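Arginyl-trna synthetase (Thermus thermophilus, PDB 1IQ0) probably catalyses the ATP-dependent attachment of L-arginine to tRNA(Arg), releasing AMP and diphosphate, as a monomeric class I aminoacyl-tRNA synthetase. Local coordinates at residues E215-R218 and I219-Q223; T152-Q155 and A156-L160; A480-I483 and L484-G488. All blocks are in the same frame, centred on the assembly; numbering follows the deposited sequence.

In the fold
Interactions 1 and 2 are neighbours in the catalytic domain, their centres about 12 Å apart, and they touch directly: Ile219 CD1 rests 3.9 Å from Thr159 OG1, and Glu215 and Val216 pack on Leu160. Helices 154-165 and 213-229 therefore lie against each other. Both also reach the segment predicted to be the 'HIGH' region, the ATP-site signature of class I synthetases: Gln223 bonds to the carbonyls of Asn113 and Lys116, while Gln155 and Thr159 meet Asn113 and Asn115. Interaction 3 belongs to the DALR anticodon-binding domain, with its centre about 45 Å from that of interaction 1 and about 54 Å from that of interaction 2.

Interaction 1 of 3, residues E215-R218 and I219-Q223; sequences EVNR and ILLAQ
The carboxamide of Asn217 has Leu221 standing to one side of its plane, nearer the oxygen end, with Leu221 CD1 3.8 Å from Asn217 OD1. At the nitrogen end Leu220 makes a looser approach, its CD2 4.1 Å from Asn217 ND2. That same nitrogen gives its hydrogen bond to the hydroxyl of Tyr324, which probably settles the rotation of the amide, and Trp239 touches the side chain as well. CG of Asn217 is anti to its backbone nitrogen (chi1 -166°), a torsion that carries the amide forward to residues one turn on. A second flat group, the guanidinium of Arg218, heads away from the next turn, and its side chain lies against Trp170 and Tyr176.

Beneath the side chains runs ordinary helical bonding: Leu220 N to Val216 O at 3.0 Å and Leu221 N to Asn217 O at 2.9 Å. Leu221 also covers the second of these carbonyls, with its CG 3.4 Å from Asn217 O. On the next flank Ile219 folds back along the backbone, its CG1 3.9 Å from Glu215 O, and its side chain meets Tyr176.

Val216 and Leu220, four residues apart, both lean on Trp239 of the central sheet. This is the pattern of an amphipathic helix within the Rossmann-type catalytic domain of a class I synthetase, one flank on the central sheet and Arg218 on its exposed flank.

Interaction 2 of 3, residues T152-Q155 and A156-L160; sequences TGRQ and AAETL
Glu158 and Arg154 meet through their aliphatic parts, CG of Glu158 lying 4.1 Å from CG of Arg154 and 3.2 Å from Arg154 O. This is the tight part of the contact, close to the backbone. There Glu158 N binds Arg154 O at 2.8 Å and Ala157 N binds Gly153 O at 3.0 Å, while the small side chains of Ala156 and Ala157 let Leu207 of helix 197-208 come close.

Farther out the polar ends stay apart and water fills in. One water spans Arg154 NE, weakly, and Glu158 OE2; a second accepts from Gln155 NE2 at 3.0 Å and donates to Glu158 OE1 at 2.9 Å. Gln155, bent at chi2 (-49°), runs alongside Glu158 with amide and carboxylate planes 64° apart. Stronger partners hold these ends: Glu201 pairs with Arg154, Tyr184 with Gln155 and Tyr193 with Glu158. With Glu158 cut back to an alanine, both waters and the Tyr193 hydroxyl would probably lose their carboxylate, and Gln155 NE2 its water-mediated link to the acid.

With Gly153 at the N-cap, the arrangement forms the first two turns of helix 154-165, which follows strand 141-149 in the catalytic domain.

Interaction 3 of 3, residues A480-I483 and L484-G488; sequences AHSI and LRKAG
Arg485 reaches back one turn to His481 and donates from NH2 to ND1, 2.9 Å away, with an N-H...N angle of 148°. The nitrogen arrives at the edge of the imidazole, a little out of its plane, and ring and guanidinium planes are turned 36° apart. The arginine chain bends at chi3 (-53°) to swing its head back over the preceding turn.

There the guanidinium settles on the backbone, with Ser482 CA under one face, offset toward the rim, and Ser482 CB 3.5 Å from Arg485 NH1. The serine hydroxyl itself turns back to the carbonyl of Arg479. Lys486 trails along the neighbouring flank, its CG 3.5 Å from Ser482 O.

Helical bonds set the spacing underneath, Arg485 N to His481 O at 3.0 Å and Lys486 N to Ser482 O at 3.1 Å. Outside the turn, Arg485 NH2 has a second acceptor in the carbonyl of Glu590, near the C-terminus, while Leu484 packs on Val570 and Gln574 of helix 562-583 in the DALR domain.

By donating to both His481 ND1 and Glu590 O, Arg485 NH2 ties the last turns of helix 470-487 to the chain near its C-terminus. Because ND1 accepts a hydrogen bond from a guanidinium, His481 is probably neutral, with its proton on NE2, and the nearby arginine charge would disfavour a second one.

Interaction 1 of 3, residues E215-R218 and I219-Q223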
loop_
_atom_site.group_PDB
_atom_site.type_symbol
_atom_site.label_atom_id
_atom_site.label_comp_id
_atom_site.label_asym_id
_atom_site.label_seq_id
_atom_site.Cartn_x
_atom_site.Cartn_y
_atom_site.Cartn_z
ATOM N N GLU A 215 22.955 -19.963 6.548
ATOM C CA GLU A 215 22.875 -19.369 7.875
ATOM C C GLU A 215 21.945 -18.151 7.865
ATOM O O GLU A 215 21.191 -17.934 8.810
ATOM C CB GLU A 215 24.269 -18.959 8.368
ATOM C CG GLU A 215 25.132 -20.133 8.841
ATOM C CD GLU A 215 25.833 -20.875 7.710
ATOM O OE1 GLU A 215 25.497 -20.657 6.525
ATOM O OE2 GLU A 215 26.728 -21.691 8.011
ATOM N N VAL A 216 22.007 -17.358 6.796
ATOM C CA VAL A 216 21.161 -16.178 6.671
ATOM C C VAL A 216 19.716 -16.614 6.448
ATOM O O VAL A 216 18.786 -16.059 7.038
ATOM C CB VAL A 216 21.599 -15.292 5.473
ATOM C CG1 VAL A 216 20.538 -14.221 5.196
ATOM C CG2 VAL A 216 22.947 -14.634 5.769
ATOM N N ASN A 217 19.536 -17.617 5.594
ATOM C CA ASN A 217 18.207 -18.123 5.279
ATOM C C ASN A 217 17.441 -18.553 6.531
ATOM O O ASN A 217 16.224 -18.385 6.591
ATOM C CB ASN A 217 18.308 -19.296 4.305
ATOM C CG ASN A 217 16.974 -19.642 3.672
ATOM O OD1 ASN A 217 16.533 -20.790 3.709
ATOM N ND2 ASN A 217 16.328 -18.650 3.078
ATOM N N ARG A 218 18.145 -19.098 7.526
ATOM C CA ARG A 218 17.491 -19.535 8.764
ATOM C C ARG A 218 16.816 -18.359 9.447
ATOM O O ARG A 218 15.705 -18.482 9.959
ATOM C CB ARG A 218 18.491 -20.155 9.748
ATOM C CG ARG A 218 19.083 -21.477 9.305
ATOM C CD ARG A 218 19.899 -22.116 10.430
ATOM N NE ARG A 218 19.066 -22.499 11.572
ATOM C CZ ARG A 218 19.514 -23.150 12.644
ATOM N NH1 ARG A 218 20.794 -23.495 12.730
ATOM N NH2 ARG A 218 18.683 -23.466 13.628
ATOM N N ILE A 219 17.498 -17.220 9.459
ATOM C CA ILE A 219 16.949 -16.027 10.075
ATOM C C ILE A 219 15.772 -15.521 9.247
ATOM O O ILE A 219 14.726 -15.183 9.800
ATOM C CB ILE A 219 18.025 -14.925 10.191
ATOM C CG1 ILE A 219 19.197 -15.442 11.038
ATOM C CG2 ILE A 219 17.426 -13.666 10.810
ATOM C CD1 ILE A 219 20.291 -14.408 11.285
ATOM N N LEU A 220 15.936 -15.495 7.922
ATOM C CA LEU A 220 14.880 -15.028 7.023
ATOM C C LEU A 220 13.586 -15.843 7.155
ATOM O O LEU A 220 12.495 -15.282 7.133
ATOM C CB LEU A 220 15.353 -15.053 5.559
ATOM C CG LEU A 220 14.246 -14.766 4.526
ATOM C CD1 LEU A 220 13.662 -13.375 4.757
ATOM C CD2 LEU A 220 14.803 -14.887 3.116
ATOM N N LEU A 221 13.700 -17.159 7.289
ATOM C CA LEU A 221 12.512 -17.991 7.432
ATOM C C LEU A 221 11.687 -17.582 8.657
ATOM O O LEU A 221 10.459 -17.543 8.592
ATOM C CB LEU A 221 12.900 -19.469 7.508
ATOM C CG LEU A 221 13.302 -20.069 6.146
ATOM C CD1 LEU A 221 13.816 -21.505 6.323
ATOM C CD2 LEU A 221 12.094 -20.059 5.215
ATOM N N ALA A 222 12.364 -17.258 9.759
ATOM C CA ALA A 222 11.681 -16.837 10.983
ATOM C C ALA A 222 11.085 -15.436 10.818
ATOM O O ALA A 222 10.015 -15.143 11.349
ATOM C CB ALA A 222 12.652 -16.868 12.177
ATOM N N GLN A 223 11.775 -14.566 10.085
ATOM C CA GLN A 223 11.247 -13.225 9.859
ATOM C C GLN A 223 9.991 -13.364 9.013
ATOM O O GLN A 223 9.030 -12.615 9.176
ATOM C CB GLN A 223 12.234 -12.359 9.078
ATOM C CG GLN A 223 13.525 -12.022 9.776
ATOM C CD GLN A 223 14.407 -11.186 8.879
ATOM O OE1 GLN A 223 14.626 -11.541 7.726
ATOM N NE2 GLN A 223 14.909 -10.068 9.393
#

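Interaction 2 of 3, residues T152-Q155 and A156-L160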
loop_
_atom_site.group_PDB
_atom_site.type_symbol
_atom_site.label_atom_id
_atom_site.label_comp_id
_atom_site.label_asym_id
_atom_site.label_seq_id
_atom_site.Cartn_x
_atom_site.Cartn_y
_atom_site.Cartn_z
ATOM N N THR A 152 24.389 -10.215 2.051
ATOM C CA THR A 152 25.830 -9.991 2.123
ATOM C C THR A 152 26.127 -8.725 2.916
ATOM O O THR A 152 27.247 -8.213 2.890
ATOM C CB THR A 152 26.465 -9.817 0.717
ATOM O OG1 THR A 152 25.990 -8.603 0.122
ATOM C CG2 THR A 152 26.109 -10.981 -0.182
ATOM N N GLY A 153 25.126 -8.223 3.628
ATOM C CA GLY A 153 25.317 -6.987 4.372
ATOM C C GLY A 153 26.073 -7.112 5.679
ATOM O O GLY A 153 26.084 -8.166 6.307
ATOM N N ARG A 154 26.710 -6.019 6.084
ATOM C CA ARG A 154 27.456 -5.994 7.332
ATOM C C ARG A 154 26.551 -6.351 8.510
ATOM O O ARG A 154 26.997 -6.987 9.464
ATOM C CB ARG A 154 28.075 -4.614 7.565
ATOM C CG ARG A 154 28.786 -4.504 8.912
ATOM C CD ARG A 154 29.429 -3.144 9.136
ATOM N NE ARG A 154 30.856 -3.149 8.825
ATOM C CZ ARG A 154 31.354 -3.202 7.595
ATOM N NH1 ARG A 154 30.538 -3.254 6.552
ATOM N NH2 ARG A 154 32.667 -3.199 7.406
ATOM N N GLN A 155 25.284 -5.946 8.451
ATOM C CA GLN A 155 24.365 -6.252 9.546
ATOM C C GLN A 155 24.202 -7.757 9.727
ATOM O O GLN A 155 24.153 -8.245 10.858
ATOM C CB GLN A 155 23.006 -5.584 9.317
ATOM C CG GLN A 155 23.075 -4.064 9.375
ATOM C CD GLN A 155 23.818 -3.563 10.608
ATOM O OE1 GLN A 155 23.388 -3.782 11.744
ATOM N NE2 GLN A 155 24.949 -2.892 10.387
ATOM N N ALA A 156 24.128 -8.490 8.622
ATOM C CA ALA A 156 24.000 -9.943 8.689
ATOM C C ALA A 156 25.331 -10.537 9.158
ATOM O O ALA A 156 25.365 -11.543 9.870
ATOM C CB ALA A 156 23.635 -10.506 7.323
ATOM N N ALA A 157 26.433 -9.922 8.748
ATOM C CA ALA A 157 27.741 -10.416 9.156
ATOM C C ALA A 157 27.894 -10.267 10.667
ATOM O O ALA A 157 28.411 -11.156 11.334
ATOM C CB ALA A 157 28.856 -9.644 8.439
ATOM N N GLU A 158 27.432 -9.146 11.210
ATOM C CA GLU A 158 27.563 -8.930 12.642
ATOM C C GLU A 158 26.816 -9.949 13.474
ATOM O O GLU A 158 27.339 -10.408 14.486
ATOM C CB GLU A 158 27.114 -7.525 13.033
ATOM C CG GLU A 158 27.964 -6.438 12.433
ATOM C CD GLU A 158 27.742 -5.093 13.093
ATOM O OE1 GLU A 158 26.575 -4.729 13.350
ATOM O OE2 GLU A 158 28.740 -4.394 13.346
ATOM N N THR A 159 25.605 -10.325 13.063
ATOM C CA THR A 159 24.876 -11.291 13.871
ATOM C C THR A 159 25.486 -12.677 13.740
ATOM O O THR A 159 25.607 -13.389 14.733
ATOM C CB THR A 159 23.365 -11.358 13.523
ATOM O OG1 THR A 159 23.181 -12.018 12.269
ATOM C CG2 THR A 159 22.785 -9.976 13.448
ATOM N N LEU A 160 25.872 -13.064 12.527
ATOM C CA LEU A 160 26.480 -14.379 12.338
ATOM C C LEU A 160 27.793 -14.461 13.123
ATOM O O LEU A 160 28.131 -15.504 13.672
ATOM C CB LEU A 160 26.728 -14.655 10.852
ATOM C CG LEU A 160 25.448 -14.762 10.013
ATOM C CD1 LEU A 160 25.787 -15.145 8.568
ATOM C CD2 LEU A 160 24.536 -15.805 10.637
HETATM O O HOH W 1 30.915 -3.836 11.791
HETATM O O HOH W 2 26.791 -1.910 12.569
#

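Interaction 3 of 3, residues A480-I483 and L484-G488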
loop_
_atom_site.group_PDB
_atom_site.type_symbol
_atom_site.label_atom_id
_atom_site.label_comp_id
_atom_site.label_asym_id
_atom_site.label_seq_id
_atom_site.Cartn_x
_atom_site.Cartn_y
_atom_site.Cartn_z
ATOM N N ALA A 480 -23.823 -5.675 9.823
ATOM C CA ALA A 480 -24.583 -5.774 8.580
ATOM C C ALA A 480 -24.788 -7.239 8.207
ATOM O O ALA A 480 -25.884 -7.648 7.824
ATOM C CB ALA A 480 -23.848 -5.047 7.454
ATOM N N HIS A 481 -23.727 -8.026 8.329
ATOM C CA HIS A 481 -23.788 -9.444 7.999
ATOM C C HIS A 481 -24.750 -10.224 8.903
ATOM O O HIS A 481 -25.429 -11.142 8.437
ATOM C CB HIS A 481 -22.386 -10.064 8.078
ATOM C CG HIS A 481 -22.306 -11.451 7.519
ATOM N ND1 HIS A 481 -22.695 -12.568 8.228
ATOM C CD2 HIS A 481 -21.899 -11.899 6.306
ATOM C CE1 HIS A 481 -22.530 -13.644 7.478
ATOM N NE2 HIS A 481 -22.049 -13.266 6.307
ATOM N N SER A 482 -24.814 -9.865 10.185
ATOM C CA SER A 482 -25.705 -10.570 11.108
ATOM C C SER A 482 -27.169 -10.410 10.681
ATOM O O SER A 482 -27.972 -11.324 10.845
ATOM C CB SER A 482 -25.522 -10.060 12.544
ATOM O OG SER A 482 -26.068 -8.761 12.692
ATOM N N ILE A 483 -27.507 -9.248 10.132
ATOM C CA ILE A 483 -28.866 -8.976 9.661
ATOM C C ILE A 483 -29.216 -9.914 8.495
ATOM O O ILE A 483 -30.302 -10.496 8.452
ATOM C CB ILE A 483 -29.006 -7.504 9.184
ATOM C CG1 ILE A 483 -28.741 -6.551 10.351
ATOM C CG2 ILE A 483 -30.401 -7.270 8.590
ATOM C CD1 ILE A 483 -28.680 -5.068 9.950
ATOM N N LEU A 484 -28.288 -10.056 7.555
ATOM C CA LEU A 484 -28.484 -10.927 6.398
ATOM C C LEU A 484 -28.617 -12.381 6.850
ATOM O O LEU A 484 -29.344 -13.177 6.258
ATOM C CB LEU A 484 -27.293 -10.807 5.445
ATOM C CG LEU A 484 -26.896 -9.416 4.934
ATOM C CD1 LEU A 484 -25.668 -9.547 4.039
ATOM C CD2 LEU A 484 -28.044 -8.786 4.165
ATOM N N ARG A 485 -27.900 -12.721 7.909
ATOM C CA ARG A 485 -27.919 -14.071 8.449
ATOM C C ARG A 485 -29.331 -14.399 8.948
ATOM O O ARG A 485 -29.879 -15.467 8.659
ATOM C CB ARG A 485 -26.911 -14.146 9.594
ATOM C CG ARG A 485 -26.471 -15.528 10.025
ATOM C CD ARG A 485 -25.435 -15.386 11.145
ATOM N NE ARG A 485 -24.343 -14.490 10.753
ATOM C CZ ARG A 485 -23.815 -13.549 11.535
ATOM N NH1 ARG A 485 -24.269 -13.364 12.769
ATOM N NH2 ARG A 485 -22.832 -12.781 11.081
ATOM N N LYS A 486 -29.916 -13.459 9.684
ATOM C CA LYS A 486 -31.254 -13.620 10.244
ATOM C C LYS A 486 -32.375 -13.547 9.212
ATOM O O LYS A 486 -33.433 -14.153 9.395
ATOM C CB LYS A 486 -31.486 -12.558 11.327
ATOM C CG LYS A 486 -30.620 -12.763 12.559
ATOM C CD LYS A 486 -30.482 -11.502 13.395
ATOM C CE LYS A 486 -29.516 -11.748 14.549
ATOM N NZ LYS A 486 -29.195 -10.524 15.330
ATOM N N ALA A 487 -32.141 -12.816 8.127
ATOM C CA ALA A 487 -33.147 -12.640 7.085
ATOM C C ALA A 487 -33.344 -13.835 6.170
ATOM O O ALA A 487 -34.464 -14.108 5.736
ATOM C CB ALA A 487 -32.812 -11.408 6.241
ATOM N N GLY A 488 -32.263 -14.547 5.874
ATOM C CA GLY A 488 -32.369 -15.676 4.971
ATOM C C GLY A 488 -32.492 -15.116 3.568
ATOM O O GLY A 488 -31.966 -14.043 3.284
#